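Local coordinates for Ras GTPase-activating-like protein IQGAP2 (PDB 5CJP), which probably binds GTP-loaded Rho-family GTPases such as Cdc42 and Rac1 through its GAP-related domain, without speeding their GTP hydrolysis, at residues L64-L72 and V93-N101; L173-R181 and H289-L297. All blocks are in the same frame, centred on the assembly; numbering follows the deposited sequence.

Contact 1: residues L64-L72 and V93-N101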
# COMPACT_ATOMS: atom_id res chain seq x y z
N LEU E 64 -15.15 11.74 19.44
CA LEU E 64 -16.03 10.96 18.57
C LEU E 64 -17.24 10.53 19.38
O LEU E 64 -18.36 10.48 18.86
CB LEU E 64 -15.28 9.75 18.04
CG LEU E 64 -16.09 8.77 17.20
CD1 LEU E 64 -16.76 9.51 16.05
CD2 LEU E 64 -15.16 7.69 16.70
N LEU E 65 -17.02 10.19 20.65
CA LEU E 65 -18.12 9.78 21.52
C LEU E 65 -19.07 10.95 21.71
O LEU E 65 -20.29 10.78 21.68
CB LEU E 65 -17.62 9.31 22.89
CG LEU E 65 -17.00 7.90 22.92
CD1 LEU E 65 -16.34 7.61 24.26
CD2 LEU E 65 -18.08 6.88 22.58
N LYS E 66 -18.53 12.14 21.88
CA LYS E 66 -19.39 13.30 22.07
C LYS E 66 -20.11 13.61 20.77
O LYS E 66 -21.24 14.09 20.79
CB LYS E 66 -18.57 14.50 22.52
CG LYS E 66 -17.80 14.21 23.79
CD LYS E 66 -18.73 13.86 24.96
CE LYS E 66 -19.58 15.05 25.36
NZ LYS E 66 -20.24 14.83 26.68
N LEU E 67 -19.47 13.31 19.65
CA LEU E 67 -20.09 13.54 18.35
C LEU E 67 -21.28 12.59 18.25
O LEU E 67 -22.39 13.00 17.92
CB LEU E 67 -19.08 13.26 17.23
CG LEU E 67 -19.41 13.59 15.78
CD1 LEU E 67 -19.60 12.34 15.01
CD2 LEU E 67 -20.62 14.50 15.70
N PHE E 68 -21.04 11.32 18.54
CA PHE E 68 -22.09 10.31 18.50
C PHE E 68 -23.25 10.72 19.40
O PHE E 68 -24.42 10.68 18.98
CB PHE E 68 -21.56 8.96 18.97
CG PHE E 68 -20.74 8.25 17.94
CD1 PHE E 68 -19.90 7.21 18.31
CD2 PHE E 68 -20.83 8.61 16.59
CE1 PHE E 68 -19.15 6.53 17.34
CE2 PHE E 68 -20.10 7.94 15.62
CZ PHE E 68 -19.26 6.89 15.99
N LYS E 69 -22.92 11.11 20.63
CA LYS E 69 -23.92 11.51 21.60
C LYS E 69 -24.85 12.62 21.11
O LYS E 69 -26.07 12.44 21.01
CB LYS E 69 -23.26 11.97 22.89
CG LYS E 69 -24.24 12.10 24.04
CD LYS E 69 -23.66 12.79 25.25
CE LYS E 69 -23.67 14.29 25.06
NZ LYS E 69 -23.38 15.03 26.33
N THR E 70 -24.28 13.78 20.81
CA THR E 70 -25.10 14.90 20.38
C THR E 70 -25.90 14.59 19.12
O THR E 70 -27.03 15.07 18.97
CB THR E 70 -24.26 16.14 20.14
OG1 THR E 70 -23.64 16.03 18.85
CG2 THR E 70 -23.18 16.25 21.20
N ALA E 71 -25.34 13.80 18.22
CA ALA E 71 -26.03 13.44 16.99
C ALA E 71 -27.19 12.51 17.30
O ALA E 71 -28.26 12.62 16.70
CB ALA E 71 -25.06 12.77 15.99
N LEU E 72 -26.99 11.57 18.22
CA LEU E 72 -28.07 10.66 18.58
C LEU E 72 -29.18 11.44 19.28
O LEU E 72 -30.36 11.21 19.01
CB LEU E 72 -27.56 9.53 19.49
CG LEU E 72 -28.55 8.46 20.00
CD1 LEU E 72 -29.41 7.88 18.89
CD2 LEU E 72 -27.74 7.37 20.67
N VAL E 93 -26.46 7.65 12.49
CA VAL E 93 -25.50 7.74 13.59
C VAL E 93 -25.38 6.37 14.23
O VAL E 93 -24.32 5.99 14.69
CB VAL E 93 -25.96 8.70 14.70
CG1 VAL E 93 -24.87 8.84 15.74
CG2 VAL E 93 -26.32 10.03 14.11
N ILE E 94 -26.48 5.63 14.29
CA ILE E 94 -26.45 4.31 14.88
C ILE E 94 -25.70 3.35 13.97
O ILE E 94 -24.98 2.46 14.43
CB ILE E 94 -27.87 3.83 15.15
CG1 ILE E 94 -28.45 4.63 16.32
CG2 ILE E 94 -27.88 2.33 15.46
CD1 ILE E 94 -27.71 4.43 17.56
N LYS E 95 -25.83 3.55 12.67
CA LYS E 95 -25.15 2.71 11.69
C LYS E 95 -23.65 2.87 11.85
O LYS E 95 -22.88 1.91 11.78
CB LYS E 95 -25.57 3.13 10.28
CG LYS E 95 -25.30 2.11 9.19
CD LYS E 95 -25.83 2.60 7.86
CE LYS E 95 -27.32 2.96 7.96
NZ LYS E 95 -27.85 3.77 6.79
N MET E 96 -23.22 4.10 12.08
CA MET E 96 -21.80 4.39 12.23
C MET E 96 -21.30 3.91 13.58
O MET E 96 -20.20 3.36 13.70
CB MET E 96 -21.56 5.89 12.07
CG MET E 96 -20.10 6.28 12.14
SD MET E 96 -19.87 7.91 11.42
CE MET E 96 -18.98 8.60 12.67
N VAL E 97 -22.13 4.11 14.60
CA VAL E 97 -21.77 3.68 15.94
C VAL E 97 -21.52 2.19 15.93
O VAL E 97 -20.55 1.73 16.53
CB VAL E 97 -22.89 3.99 16.96
CG1 VAL E 97 -22.71 3.13 18.23
CG2 VAL E 97 -22.85 5.47 17.31
N VAL E 98 -22.39 1.45 15.25
CA VAL E 98 -22.25 0.01 15.18
C VAL E 98 -21.03 -0.46 14.40
O VAL E 98 -20.31 -1.32 14.87
CB VAL E 98 -23.51 -0.64 14.56
CG1 VAL E 98 -23.23 -2.11 14.21
CG2 VAL E 98 -24.65 -0.54 15.55
N SER E 99 -20.80 0.10 13.21
CA SER E 99 -19.65 -0.29 12.40
C SER E 99 -18.35 0.05 13.10
O SER E 99 -17.46 -0.78 13.20
CB SER E 99 -19.64 0.42 11.05
OG SER E 99 -20.73 0.03 10.23
N PHE E 100 -18.25 1.28 13.58
CA PHE E 100 -17.03 1.70 14.25
C PHE E 100 -16.66 0.80 15.41
O PHE E 100 -15.49 0.57 15.67
CB PHE E 100 -17.16 3.14 14.74
CG PHE E 100 -15.94 3.62 15.45
CD1 PHE E 100 -14.79 3.96 14.73
CD2 PHE E 100 -15.90 3.66 16.85
CE1 PHE E 100 -13.62 4.32 15.40
CE2 PHE E 100 -14.73 4.03 17.53
CZ PHE E 100 -13.60 4.36 16.80
N ASN E 101 -17.66 0.27 16.11
CA ASN E 101 -17.37 -0.60 17.23
C ASN E 101 -17.02 -2.03 16.84
O ASN E 101 -16.52 -2.80 17.65
CB ASN E 101 -18.53 -0.55 18.23
CG ASN E 101 -18.43 0.65 19.18
OD1 ASN E 101 -17.54 0.71 20.02
ND2 ASN E 101 -19.33 1.60 19.03
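Phe-68 wedges its ring among Val-93, Met-96, Val-97 and Phe-100, a knob-into-hole fit between two helical segments whose axes approach to 10.3 Å. A CH-pi contact defines one face of the ring: Val-97 CG2 lies 3.6 Å from the Phe-68 ring centroid, only 13° off the ring normal. Met-96 meets the rim instead, its methyl CE near the ring plane beside CE2. The CB of Phe-68 does not aim straight at the partner helix; chi1 of -77°, with CG opposite the carbonyl carbon, helps to carry the ring into the hollow. Leu-64, one turn earlier, lies over the opposite face with CD1, offset toward the rim, and sends its second branch across the contact, where CD2 sits over a face of Phe-100 at 3.8 Å from that ring's centroid. Towards the far end, Ala-71 CB rests 3.6 Å from Val-93 CG2, and Leu-72 CD1 meets Ile-94 CD1 at 4.1 Å.

A second shell packs around these groups. Phe-33 of helix 25-34 packs on Leu-67, Ala-71 and Val-93, Met-44, Ile-48 and Leu-51 of helix 37-54 pack on Met-96, and Ile-205 of helix 200-216 touches Phe-68. The two segments run nearly antiparallel, at 151°, in the all-helical GAP-related domain. Putting an alanine at Phe-68 would probably open a gap between the helices, leaving the Val-97 and Met-96 methyls without their aromatic partner. The side-chain contacts across this pair are apolar or CH-pi, so the register of the helices probably rests on the fit of branches to ring faces and edges rather than on directional polar bonds.

Contact 2: residues L173-R181 and H289-L297; sequences LEASIENLR and HLSSMNNYL
Ile-177 projects from helix 167-193 into the bend formed by His-289, Ser-292 and Met-293. Its two arms part company: CG2 drops against the Met-293 chain, 3.7 Å from CG and also near SD, while CD1 reaches the carbonyl oxygen of His-289, lying 3.9 Å from that O. The hydroxyl oxygen of Ser-292 flanks the same CG2. Met-293 answers this bump with one of its own. Its chain turns at SD (chi3 90°), carrying CE past Ile-177 into a shallow recess next to the helix backbone, where it lies 4.1 Å from Arg-181 CB and 4.3 Å from Leu-180 CD1.

The bend is made by a 3-10 turn at 289-290 that leads through an irregular helical stretch into helix 294-311. It packs against helix 167-193 of the all-helical Ras-GAP fold. Leu-180 also packs on Ser-269 and Val-273 of helix 261-278, bringing in a third helix.

At one end Leu-173 spreads its forked tip against His-289: Leu-173 CD1 meets His-289 CD2 at the imidazole edge at 4.0 Å, the two side chains crossing at about a right angle. The ring's NE2 hydrogen-bonds to Thr-131 O, which probably limits the turning of the ring. At the other end the aliphatic part of Arg-181 covers a face of Tyr-296, CG standing 4.1 Å from the ring centroid and 10° off the normal. The guanidinium then bends away to form a salt bridge with Glu-178, Arg-181 NH1 to Glu-178 OE2 at 2.7 Å.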
# COMPACT_ATOMS: atom_id res chain seq x y z
N LEU E 173 -37.99 -32.63 12.76
CA LEU E 173 -38.27 -31.33 13.34
C LEU E 173 -37.96 -31.41 14.84
O LEU E 173 -37.30 -30.53 15.38
CB LEU E 173 -39.74 -30.95 13.13
CG LEU E 173 -40.23 -29.65 13.79
CD1 LEU E 173 -39.69 -28.43 13.02
CD2 LEU E 173 -41.74 -29.62 13.83
N GLU E 174 -38.46 -32.47 15.48
CA GLU E 174 -38.27 -32.69 16.92
C GLU E 174 -36.79 -32.57 17.29
O GLU E 174 -36.43 -31.84 18.21
CB GLU E 174 -38.75 -34.10 17.33
CG GLU E 174 -40.26 -34.35 17.30
CD GLU E 174 -41.01 -33.56 18.35
OE1 GLU E 174 -42.23 -33.77 18.48
OE2 GLU E 174 -40.38 -32.73 19.04
N ALA E 175 -35.96 -33.31 16.56
CA ALA E 175 -34.52 -33.32 16.77
C ALA E 175 -33.92 -31.95 16.51
O ALA E 175 -33.13 -31.45 17.31
CB ALA E 175 -33.87 -34.37 15.86
N SER E 176 -34.29 -31.35 15.38
CA SER E 176 -33.78 -30.03 15.03
C SER E 176 -34.03 -29.06 16.16
O SER E 176 -33.18 -28.24 16.49
CB SER E 176 -34.46 -29.51 13.75
OG SER E 176 -33.89 -30.10 12.59
N ILE E 177 -35.20 -29.15 16.77
CA ILE E 177 -35.54 -28.27 17.88
C ILE E 177 -34.64 -28.57 19.06
O ILE E 177 -34.39 -27.70 19.89
CB ILE E 177 -36.99 -28.46 18.29
CG1 ILE E 177 -37.88 -28.14 17.09
CG2 ILE E 177 -37.33 -27.57 19.47
CD1 ILE E 177 -39.30 -28.53 17.30
N GLU E 178 -34.15 -29.80 19.15
CA GLU E 178 -33.29 -30.17 20.25
C GLU E 178 -31.92 -29.63 19.96
O GLU E 178 -31.30 -28.99 20.81
CB GLU E 178 -33.22 -31.69 20.42
CG GLU E 178 -33.73 -32.15 21.76
CD GLU E 178 -32.93 -31.58 22.91
OE1 GLU E 178 -31.79 -32.04 23.12
OE2 GLU E 178 -33.44 -30.66 23.59
N ASN E 179 -31.44 -29.89 18.75
CA ASN E 179 -30.14 -29.42 18.32
C ASN E 179 -30.07 -27.90 18.44
O ASN E 179 -29.16 -27.36 19.06
CB ASN E 179 -29.89 -29.81 16.85
CG ASN E 179 -29.72 -31.31 16.66
OD1 ASN E 179 -28.76 -31.91 17.14
ND2 ASN E 179 -30.65 -31.92 15.95
N LEU E 180 -31.06 -27.22 17.86
CA LEU E 180 -31.12 -25.77 17.87
C LEU E 180 -31.00 -25.19 19.27
O LEU E 180 -30.19 -24.28 19.51
CB LEU E 180 -32.44 -25.28 17.23
CG LEU E 180 -32.41 -24.12 16.20
CD1 LEU E 180 -33.84 -23.62 16.00
CD2 LEU E 180 -31.53 -22.97 16.68
N ARG E 181 -31.79 -25.71 20.20
CA ARG E 181 -31.76 -25.22 21.57
C ARG E 181 -30.40 -25.42 22.22
O ARG E 181 -29.98 -24.63 23.06
CB ARG E 181 -32.83 -25.92 22.41
CG ARG E 181 -33.07 -25.25 23.75
CD ARG E 181 -33.07 -26.27 24.86
NE ARG E 181 -31.74 -26.88 24.99
CZ ARG E 181 -31.54 -28.16 25.27
NH1 ARG E 181 -32.56 -28.98 25.45
NH2 ARG E 181 -30.30 -28.63 25.38
N HIS E 289 -45.49 -24.76 15.55
CA HIS E 289 -44.73 -26.01 15.67
C HIS E 289 -43.42 -25.88 16.45
O HIS E 289 -42.79 -26.88 16.79
CB HIS E 289 -44.46 -26.57 14.28
CG HIS E 289 -43.74 -25.63 13.38
ND1 HIS E 289 -44.16 -24.34 13.16
CD2 HIS E 289 -42.60 -25.78 12.67
CE1 HIS E 289 -43.31 -23.73 12.35
NE2 HIS E 289 -42.35 -24.58 12.04
N LEU E 290 -43.03 -24.65 16.76
CA LEU E 290 -41.81 -24.39 17.53
C LEU E 290 -42.14 -23.95 18.95
O LEU E 290 -41.24 -23.70 19.75
CB LEU E 290 -40.97 -23.31 16.84
CG LEU E 290 -39.97 -23.73 15.76
CD1 LEU E 290 -40.64 -24.63 14.75
CD2 LEU E 290 -39.41 -22.49 15.09
N SER E 291 -43.43 -23.87 19.25
CA SER E 291 -43.92 -23.43 20.56
C SER E 291 -43.28 -24.12 21.77
O SER E 291 -43.31 -23.59 22.87
CB SER E 291 -45.43 -23.60 20.63
OG SER E 291 -45.81 -24.96 20.55
N SER E 292 -42.73 -25.31 21.57
CA SER E 292 -42.10 -26.01 22.68
C SER E 292 -40.92 -25.21 23.23
O SER E 292 -40.49 -25.43 24.37
CB SER E 292 -41.62 -27.39 22.22
OG SER E 292 -40.70 -27.28 21.16
N MET E 293 -40.43 -24.26 22.43
CA MET E 293 -39.29 -23.43 22.82
C MET E 293 -39.70 -22.18 23.58
O MET E 293 -38.85 -21.48 24.11
CB MET E 293 -38.48 -23.01 21.59
CG MET E 293 -37.87 -24.18 20.82
SD MET E 293 -36.85 -23.75 19.37
CE MET E 293 -35.24 -23.60 20.10
N ASN E 294 -41.00 -21.91 23.65
CA ASN E 294 -41.46 -20.71 24.33
C ASN E 294 -41.04 -20.60 25.78
O ASN E 294 -40.96 -19.49 26.34
CB ASN E 294 -42.97 -20.58 24.22
CG ASN E 294 -43.40 -20.33 22.80
OD1 ASN E 294 -42.59 -19.98 21.95
ND2 ASN E 294 -44.69 -20.50 22.53
N ASN E 295 -40.76 -21.73 26.41
CA ASN E 295 -40.34 -21.72 27.80
C ASN E 295 -38.89 -21.25 27.83
O ASN E 295 -38.51 -20.45 28.68
CB ASN E 295 -40.46 -23.11 28.41
CG ASN E 295 -41.88 -23.63 28.40
OD1 ASN E 295 -42.77 -23.02 28.98
ND2 ASN E 295 -42.10 -24.76 27.74
N TYR E 296 -38.09 -21.76 26.89
CA TYR E 296 -36.69 -21.37 26.81
C TYR E 296 -36.59 -19.91 26.39
O TYR E 296 -35.76 -19.16 26.91
CB TYR E 296 -35.94 -22.25 25.78
CG TYR E 296 -34.51 -21.81 25.49
CD1 TYR E 296 -33.51 -21.91 26.45
CD2 TYR E 296 -34.15 -21.35 24.22
CE1 TYR E 296 -32.17 -21.55 26.16
CE2 TYR E 296 -32.82 -20.99 23.91
CZ TYR E 296 -31.84 -21.09 24.88
OH TYR E 296 -30.53 -20.78 24.56
N LEU E 297 -37.45 -19.50 25.46
CA LEU E 297 -37.45 -18.13 24.99
C LEU E 297 -37.68 -17.15 26.12
O LEU E 297 -37.06 -16.10 26.15
CB LEU E 297 -38.52 -17.93 23.92
CG LEU E 297 -38.21 -18.52 22.54
CD1 LEU E 297 -39.36 -18.25 21.57
CD2 LEU E 297 -36.94 -17.91 22.04

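Overall arrangement
Contacts 1 and 2 share no helix and do not touch: their centres are 37 Å apart and their nearest atoms about 22 Å. Contact 1 is buried, with 8 of 10 touching residues enclosed; its centre lies about 12 Å from that of the chain, and it joins helices 58-79 and 92-102, close in sequence. Contact 2 is only partly buried, 4 of 9, its centre about 28 Å out, and ties segments separated by 107 residues. The chemistry differs accordingly. The inner contact relies on phenylalanine rings and aliphatic branches, whereas the outer one adds arginine, histidine and tyrosine groups whose polar ends have partners outside the contact or within their own segment, the tyrosine's bond being weak.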